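Long-range contact in esterase YbfF (Escherichia coli, PDB 3BF7), which is an esterase with an alpha/beta hydrolase fold and a helical cap, and probably hydrolyses ester and thioester bonds: residues 37-42 against 246-251. The protein carries 1 engineered substitution. Residues are numbered along the deposited sequence; the frame is centred on the assembly and turned at random.
Sequences RDLVND and RAIRRY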
loop_
_atom_site.group_PDB
_atom_site.type_symbol
_atom_site.label_atom_id
_atom_site.label_comp_id
_atom_site.label_asym_id
_atom_site.label_seq_id
_atom_site.Cartn_x
_atom_site.Cartn_y
_atom_site.Cartn_z
ATOM N N ARG A 37 -9.818 -3.987 10.549
ATOM C CA ARG A 37 -10.821 -4.060 11.601
ATOM C C ARG A 37 -12.040 -4.879 11.190
ATOM O O ARG A 37 -12.727 -5.449 12.039
ATOM C CB ARG A 37 -11.230 -2.652 12.045
ATOM C CG ARG A 37 -10.127 -1.929 12.817
ATOM C CD ARG A 37 -10.627 -0.656 13.479
ATOM N NE ARG A 37 -10.851 0.437 12.536
ATOM C CZ ARG A 37 -9.890 1.200 12.024
ATOM N NH1 ARG A 37 -8.621 0.996 12.356
ATOM N NH2 ARG A 37 -10.200 2.181 11.189
ATOM N N ASP A 38 -12.309 -4.947 9.892
ATOM C CA ASP A 38 -13.440 -5.725 9.407
ATOM C C ASP A 38 -13.014 -7.152 9.080
ATOM O O ASP A 38 -13.685 -8.117 9.452
ATOM C CB ASP A 38 -14.044 -5.065 8.163
ATOM C CG ASP A 38 -15.198 -5.857 7.590
ATOM O OD1 ASP A 38 -14.944 -6.814 6.830
ATOM O OD2 ASP A 38 -16.360 -5.526 7.912
ATOM N N LEU A 39 -11.883 -7.287 8.402
ATOM C CA LEU A 39 -11.396 -8.597 8.002
ATOM C C LEU A 39 -10.936 -9.496 9.151
ATOM O O LEU A 39 -10.889 -10.714 8.997
ATOM C CB LEU A 39 -10.280 -8.424 6.968
ATOM C CG LEU A 39 -10.760 -7.763 5.667
ATOM C CD1 LEU A 39 -9.571 -7.324 4.830
ATOM C CD2 LEU A 39 -11.646 -8.734 4.891
ATOM N N VAL A 40 -10.617 -8.907 10.300
ATOM C CA VAL A 40 -10.170 -9.692 11.450
ATOM C C VAL A 40 -11.318 -10.500 12.066
ATOM O O VAL A 40 -11.097 -11.364 12.915
ATOM C CB VAL A 40 -9.533 -8.788 12.542
ATOM C CG1 VAL A 40 -10.603 -7.955 13.227
ATOM C CG2 VAL A 40 -8.774 -9.638 13.550
ATOM N N ASN A 41 -12.545 -10.219 11.640
ATOM C CA ASN A 41 -13.697 -10.951 12.153
ATOM C C ASN A 41 -13.592 -12.421 11.768
ATOM O O ASN A 41 -14.027 -13.302 12.514
ATOM C CB ASN A 41 -15.000 -10.369 11.595
ATOM C CG ASN A 41 -15.406 -9.079 12.282
ATOM O OD1 ASN A 41 -15.678 -9.061 13.484
ATOM N ND2 ASN A 41 -15.454 -7.991 11.521
ATOM N N ASP A 42 -12.993 -12.685 10.608
ATOM C CA ASP A 42 -12.858 -14.050 10.118
ATOM C C ASP A 42 -11.512 -14.404 9.476
ATOM O O ASP A 42 -11.414 -15.386 8.741
ATOM C CB ASP A 42 -14.001 -14.357 9.145
ATOM C CG ASP A 42 -14.136 -13.320 8.047
ATOM O OD1 ASP A 42 -13.537 -12.230 8.167
ATOM O OD2 ASP A 42 -14.861 -13.593 7.066
ATOM N N ARG A 246 -16.891 -4.295 0.472
ATOM C CA ARG A 246 -17.882 -5.096 -0.242
ATOM C C ARG A 246 -17.211 -5.765 -1.443
ATOM O O ARG A 246 -17.454 -6.938 -1.731
ATOM C CB ARG A 246 -19.054 -4.228 -0.721
ATOM C CG ARG A 246 -19.967 -3.730 0.395
ATOM C CD ARG A 246 -21.338 -3.324 -0.144
ATOM N NE ARG A 246 -21.261 -2.217 -1.091
ATOM C CZ ARG A 246 -21.187 -0.933 -0.751
ATOM N NH1 ARG A 246 -21.185 -0.575 0.526
ATOM N NH2 ARG A 246 -21.104 -0.004 -1.694
ATOM N N ALA A 247 -16.355 -5.016 -2.137
ATOM C CA ALA A 247 -15.652 -5.551 -3.298
ATOM C C ALA A 247 -14.676 -6.643 -2.872
ATOM O O ALA A 247 -14.589 -7.696 -3.503
ATOM C CB ALA A 247 -14.911 -4.431 -4.023
ATOM N N ILE A 248 -13.940 -6.390 -1.797
ATOM C CA ILE A 248 -12.980 -7.366 -1.300
ATOM C C ILE A 248 -13.662 -8.672 -0.912
ATOM O O ILE A 248 -13.245 -9.745 -1.341
ATOM C CB ILE A 248 -12.198 -6.807 -0.080
ATOM C CG1 ILE A 248 -11.241 -5.703 -0.543
ATOM C CG2 ILE A 248 -11.431 -7.928 0.620
ATOM C CD1 ILE A 248 -10.544 -4.979 0.590
ATOM N N ARG A 249 -14.722 -8.591 -0.117
ATOM C CA ARG A 249 -15.404 -9.801 0.312
ATOM C C ARG A 249 -16.087 -10.560 -0.822
ATOM O O ARG A 249 -16.144 -11.786 -0.794
ATOM C CB ARG A 249 -16.378 -9.486 1.450
ATOM C CG ARG A 249 -15.641 -9.241 2.769
ATOM C CD ARG A 249 -16.586 -9.088 3.941
ATOM N NE ARG A 249 -15.884 -8.995 5.222
ATOM C CZ ARG A 249 -15.255 -10.005 5.818
ATOM N NH1 ARG A 249 -15.222 -11.205 5.254
ATOM N NH2 ARG A 249 -14.676 -9.819 6.997
ATOM N N ARG A 250 -16.596 -9.849 -1.821
ATOM C CA ARG A 250 -17.221 -10.526 -2.951
ATOM C C ARG A 250 -16.152 -11.395 -3.622
ATOM O O ARG A 250 -16.397 -12.544 -3.989
ATOM C CB ARG A 250 -17.763 -9.506 -3.954
ATOM C CG ARG A 250 -18.290 -10.137 -5.232
ATOM C CD ARG A 250 -18.727 -9.090 -6.236
ATOM N NE ARG A 250 -18.912 -9.661 -7.568
ATOM C CZ ARG A 250 -19.173 -8.949 -8.660
ATOM N NH1 ARG A 250 -19.283 -7.629 -8.586
ATOM N NH2 ARG A 250 -19.316 -9.556 -9.831
ATOM N N TYR A 251 -14.956 -10.832 -3.768
ATOM C CA TYR A 251 -13.829 -11.523 -4.382
ATOM C C TYR A 251 -13.339 -12.684 -3.511
ATOM O O TYR A 251 -13.110 -13.785 -4.013
ATOM C CB TYR A 251 -12.703 -10.510 -4.626
ATOM C CG TYR A 251 -11.348 -11.089 -4.970
ATOM C CD1 TYR A 251 -11.143 -11.814 -6.144
ATOM C CD2 TYR A 251 -10.259 -10.879 -4.129
ATOM C CE1 TYR A 251 -9.875 -12.312 -6.471
ATOM C CE2 TYR A 251 -8.996 -11.368 -4.445
ATOM C CZ TYR A 251 -8.808 -12.083 -5.612
ATOM O OH TYR A 251 -7.553 -12.565 -5.901
#
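Arg-249 reaches from helix 241-253 to Asp-38 on helix 33-39 and Asp-42 in the turn that follows, and puts its guanidinium between their two carboxylates. Its chain is extended from CG to NE, which carries the charged group over to segment 37-42.

The two salt bridges differ in form. Asp-42 is gripped end-on. Arg-249 NH2 lies 2.9 Å from Asp-42 OD1, in a nearly straight bond of 170°. Arg-249 NH1 meets the syn lone pair of Asp-42 OD2 at 3.0 Å. Asp-38 is held side-on, through one oxygen. Its OD1 takes Arg-249 NE at 2.9 Å on the syn lone pair and Arg-249 NH2 at 3.0 Å from above the carboxylate plane. The carboxylate of Asp-38 is turned 61° from the guanidinium plane, that of Asp-42 37°. Arg-249 NH2 also makes a weak bond to Asp-38 O, to which Asn-41 ND2 donates at 2.7 Å. All three guanidinium nitrogens are thus engaged, along its side and its end, which should limit its rotation.

The apolar contacts lie on one face of the guanidinium and toward the sheet. Leu-39 CD2 sits 3.8 Å from Arg-249 NH2, over one guanidinium face and toward its rim. The same methyl loosely meets Ile-248 CG2 at 4.4 Å. Leu-39 and Ile-248 both also touch Ile-86 of strand 83-88, so the ion network borders the hydrophobic layer on the sheet.

This is a salt-bridge network joining two helices packed on one face of the central sheet, the helix-on-sheet layering of the alpha/beta hydrolase fold.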